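Local coordinates for uncharacterized protein (Nostoc punctiforme, PDB 2R3S) that is uncharacterised but probably transfers methyl groups to oxygen atoms of a small-molecule substrate, as a dimeric O-methyltransferase with a Rossmann-like domain, at residues A83-R88 and F92-A97. Numbering follows the deposited sequence. Where two conformers were deposited one is given.
Sequences AMFLDR and FYVGDA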
ATOM      1  N   ALA A  83     -19.186   5.933   7.703  1.00 25.20           N
ATOM      2  CA  ALA A  83     -20.002   6.663   8.660  1.00 29.56           C
ATOM      3  C   ALA A  83     -19.830   6.075  10.074  1.00 29.60           C
ATOM      4  O   ALA A  83     -19.728   6.795  11.051  1.00 28.63           O
ATOM      5  CB  ALA A  83     -21.454   6.656   8.226  1.00 28.50           C
HETATM    6  N   MSE A  84     -19.695   4.759  10.149  1.00 31.20           N
HETATM    7  CA  MSE A  84     -19.637   4.080  11.434  0.50 33.21           C
HETATM    8  C   MSE A  84     -18.230   4.128  12.013  1.00 30.62           C
HETATM    9  O   MSE A  84     -18.071   4.301  13.210  1.00 29.93           O
HETATM   10  CB  MSE A  84     -20.129   2.628  11.330  0.50 31.83           C
HETATM   11  CG  MSE A  84     -20.227   1.899  12.698  0.50 40.44           C
HETATM   12 SE   MSE A  84     -21.046   0.103  12.619  0.38 44.35          SE
HETATM   13  CE  MSE A  84     -20.777  -0.545  14.438  0.50 33.74           C
ATOM     14  N   PHE A  85     -17.210   3.995  11.181  1.00 30.18           N
ATOM     15  CA  PHE A  85     -15.847   3.808  11.705  1.00 28.04           C
ATOM     16  C   PHE A  85     -14.873   4.987  11.537  1.00 26.13           C
ATOM     17  O   PHE A  85     -13.788   4.997  12.144  1.00 26.45           O
ATOM     18  CB  PHE A  85     -15.252   2.493  11.130  1.00 28.90           C
ATOM     19  CG  PHE A  85     -15.991   1.255  11.599  1.00 28.97           C
ATOM     20  CD1 PHE A  85     -15.877   0.821  12.926  1.00 28.05           C
ATOM     21  CD2 PHE A  85     -16.812   0.542  10.735  1.00 30.61           C
ATOM     22  CE1 PHE A  85     -16.568  -0.302  13.385  1.00 30.33           C
ATOM     23  CE2 PHE A  85     -17.524  -0.572  11.178  1.00 32.78           C
ATOM     24  CZ  PHE A  85     -17.410  -0.997  12.508  1.00 36.14           C
ATOM     25  N   LEU A  86     -15.240   5.967  10.727  1.00 22.89           N
ATOM     26  CA  LEU A  86     -14.291   7.012  10.337  1.00 24.75           C
ATOM     27  C   LEU A  86     -14.754   8.437  10.601  1.00 25.20           C
ATOM     28  O   LEU A  86     -13.945   9.395  10.504  1.00 26.46           O
ATOM     29  CB  LEU A  86     -13.932   6.844   8.863  1.00 26.02           C
ATOM     30  CG  LEU A  86     -13.159   5.544   8.562  1.00 31.63           C
ATOM     31  CD1 LEU A  86     -12.945   5.383   7.059  1.00 26.19           C
ATOM     32  CD2 LEU A  86     -11.846   5.528   9.370  1.00 23.30           C
ATOM     33  N   ASP A  87     -16.036   8.560  10.950  1.00 23.52           N
ATOM     34  CA  ASP A  87     -16.664   9.801  11.369  1.00 25.01           C
ATOM     35  C   ASP A  87     -16.501   9.895  12.876  1.00 26.71           C
ATOM     36  O   ASP A  87     -16.990   9.040  13.600  1.00 26.91           O
ATOM     37  CB  ASP A  87     -18.153   9.732  11.000  1.00 27.01           C
ATOM     38  CG  ASP A  87     -18.913  10.958  11.386  1.00 28.70           C
ATOM     39  OD1 ASP A  87     -18.320  11.844  12.008  1.00 27.62           O
ATOM     40  OD2 ASP A  87     -20.106  11.022  11.043  1.00 31.12           O
ATOM     41  N   ARG A  88     -15.809  10.940  13.335  1.00 27.64           N
ATOM     42  CA  ARG A  88     -15.509  11.153  14.751  1.00 27.11           C
ATOM     43  C   ARG A  88     -16.764  11.260  15.623  1.00 29.69           C
ATOM     44  O   ARG A  88     -16.686  11.127  16.820  1.00 30.22           O
ATOM     45  CB  ARG A  88     -14.692  12.418  14.932  1.00 26.64           C
ATOM     46  CG  ARG A  88     -13.287  12.285  14.515  1.00 28.06           C
ATOM     47  CD  ARG A  88     -12.505  13.555  14.820  1.00 29.75           C
ATOM     48  NE  ARG A  88     -11.133  13.423  14.343  1.00 27.18           N
ATOM     49  CZ  ARG A  88     -10.181  12.727  14.943  1.00 25.21           C
ATOM     50  NH1 ARG A  88     -10.419  12.062  16.063  1.00 31.47           N
ATOM     51  NH2 ARG A  88      -8.979  12.672  14.393  1.00 25.43           N
ATOM     52  N   PHE A  92     -18.057   4.365  17.361  1.00 33.26           N
ATOM     53  CA  PHE A  92     -17.202   3.257  16.857  1.00 30.98           C
ATOM     54  C   PHE A  92     -16.008   3.726  16.023  1.00 28.75           C
ATOM     55  O   PHE A  92     -15.331   2.930  15.368  1.00 33.64           O
ATOM     56  CB  PHE A  92     -18.091   2.289  16.069  1.00 33.12           C
ATOM     57  CG  PHE A  92     -19.225   1.776  16.881  1.00 38.86           C
ATOM     58  CD1 PHE A  92     -19.003   0.795  17.847  1.00 47.92           C
ATOM     59  CD2 PHE A  92     -20.493   2.333  16.768  1.00 40.62           C
ATOM     60  CE1 PHE A  92     -20.042   0.346  18.662  1.00 52.06           C
ATOM     61  CE2 PHE A  92     -21.535   1.892  17.577  1.00 42.91           C
ATOM     62  CZ  PHE A  92     -21.308   0.904  18.533  1.00 43.89           C
ATOM     63  N   TYR A  93     -15.728   5.015  16.093  1.00 28.30           N
ATOM     64  CA  TYR A  93     -14.609   5.638  15.411  1.00 28.66           C
ATOM     65  C   TYR A  93     -13.317   4.954  15.774  1.00 27.91           C
ATOM     66  O   TYR A  93     -12.964   4.895  16.938  1.00 29.22           O
ATOM     67  CB  TYR A  93     -14.528   7.116  15.780  1.00 27.41           C
ATOM     68  CG  TYR A  93     -13.344   7.825  15.173  1.00 26.68           C
ATOM     69  CD1 TYR A  93     -13.337   8.153  13.840  1.00 22.77           C
ATOM     70  CD2 TYR A  93     -12.235   8.172  15.938  1.00 23.47           C
ATOM     71  CE1 TYR A  93     -12.276   8.765  13.262  1.00 24.98           C
ATOM     72  CE2 TYR A  93     -11.156   8.827  15.360  1.00 27.27           C
ATOM     73  CZ  TYR A  93     -11.185   9.117  14.019  1.00 22.47           C
ATOM     74  OH  TYR A  93     -10.146   9.756  13.393  1.00 29.80           O
ATOM     75  N   VAL A  94     -12.606   4.457  14.765  1.00 28.90           N
ATOM     76  CA  VAL A  94     -11.303   3.844  14.956  1.00 27.58           C
ATOM     77  C   VAL A  94     -10.189   4.555  14.189  1.00 28.05           C
ATOM     78  O   VAL A  94      -9.055   4.128  14.189  1.00 29.99           O
ATOM     79  CB  VAL A  94     -11.328   2.364  14.550  1.00 30.88           C
ATOM     80  CG1 VAL A  94     -12.150   1.551  15.582  1.00 25.99           C
ATOM     81  CG2 VAL A  94     -11.856   2.216  13.156  1.00 22.28           C
ATOM     82  N   GLY A  95     -10.495   5.678  13.579  1.00 27.00           N
ATOM     83  CA  GLY A  95      -9.565   6.320  12.680  1.00 27.81           C
ATOM     84  C   GLY A  95      -8.205   6.665  13.257  1.00 28.86           C
ATOM     85  O   GLY A  95      -7.252   6.710  12.518  1.00 29.01           O
ATOM     86  N   ASP A  96      -8.108   6.913  14.562  1.00 29.23           N
ATOM     87  CA  ASP A  96      -6.823   7.288  15.137  1.00 29.70           C
ATOM     88  C   ASP A  96      -5.906   6.102  15.379  1.00 27.80           C
ATOM     89  O   ASP A  96      -4.781   6.284  15.847  1.00 27.15           O
ATOM     90  CB  ASP A  96      -7.011   8.151  16.376  1.00 29.17           C
ATOM     91  CG  ASP A  96      -7.661   9.529  16.046  1.00 32.67           C
ATOM     92  OD1 ASP A  96      -7.727   9.958  14.861  1.00 34.21           O
ATOM     93  OD2 ASP A  96      -8.122  10.175  16.989  1.00 33.71           O
ATOM     94  N   ALA A  97      -6.346   4.896  15.011  1.00 26.73           N
ATOM     95  CA  ALA A  97      -5.442   3.734  15.005  1.00 27.26           C
ATOM     96  C   ALA A  97      -4.205   4.007  14.151  1.00 28.88           C
ATOM     97  O   ALA A  97      -3.143   3.411  14.396  1.00 33.25           O
ATOM     98  CB  ALA A  97      -6.173   2.431  14.526  1.00 26.93           C
TER
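The turn between helix 80-85, which follows the wing strands 69-72 and 75-78 of the winged-helix-like dimerisation region, and helix 98-101 is closed by F85 and V94: V94 N donates to F85 O at 2.9 Å, and the 168° angle at the hydrogen marks a nearly straight bond. The same carbonyl also receives a CA-H...O contact from Y93, so two successive residues meet the end of helix 80-85.

At one end of the contact, in one of its two deposited conformers, selenomethionine M84 lays CE over one face of F92, 3.8 Å from the ring centroid, a CH-pi contact. M84 SE is farther off, 5.3 Å from that centroid, and makes an oblique Met-aromatic contact. P5 and S6 of the second subunit pack on M84 and F85, placing this end beside the dimer interface.

At the other end, a chi1 of 177° swings the Y93 ring away from its own backbone N, to pack against the backbone of L86 and D87 and under the R88 chain. G95 N lies over one face; R88 CG makes a CH-pi contact with the other, 4.0 Å from the ring centroid and 16° off the normal. L86 O approaches the ring edge, 3.3 Å from Y93 CE1. Beyond the ring, the extended R88 chain carries its guanidinium to D96 in a salt bridge: R88 NH1 reaches the syn side of D96 OD2 at 3.1 Å, nearly in the guanidinium plane. N30, in the loop between helices 17-28 and 31-35, accepts a bond from R88 NE, giving the guanidinium a second partner. D96 OD1 is shared: R88 NH2 makes a bent, weak bond to it, and the Y93 hydroxyl donates at 2.8 Å from above the carboxylate plane.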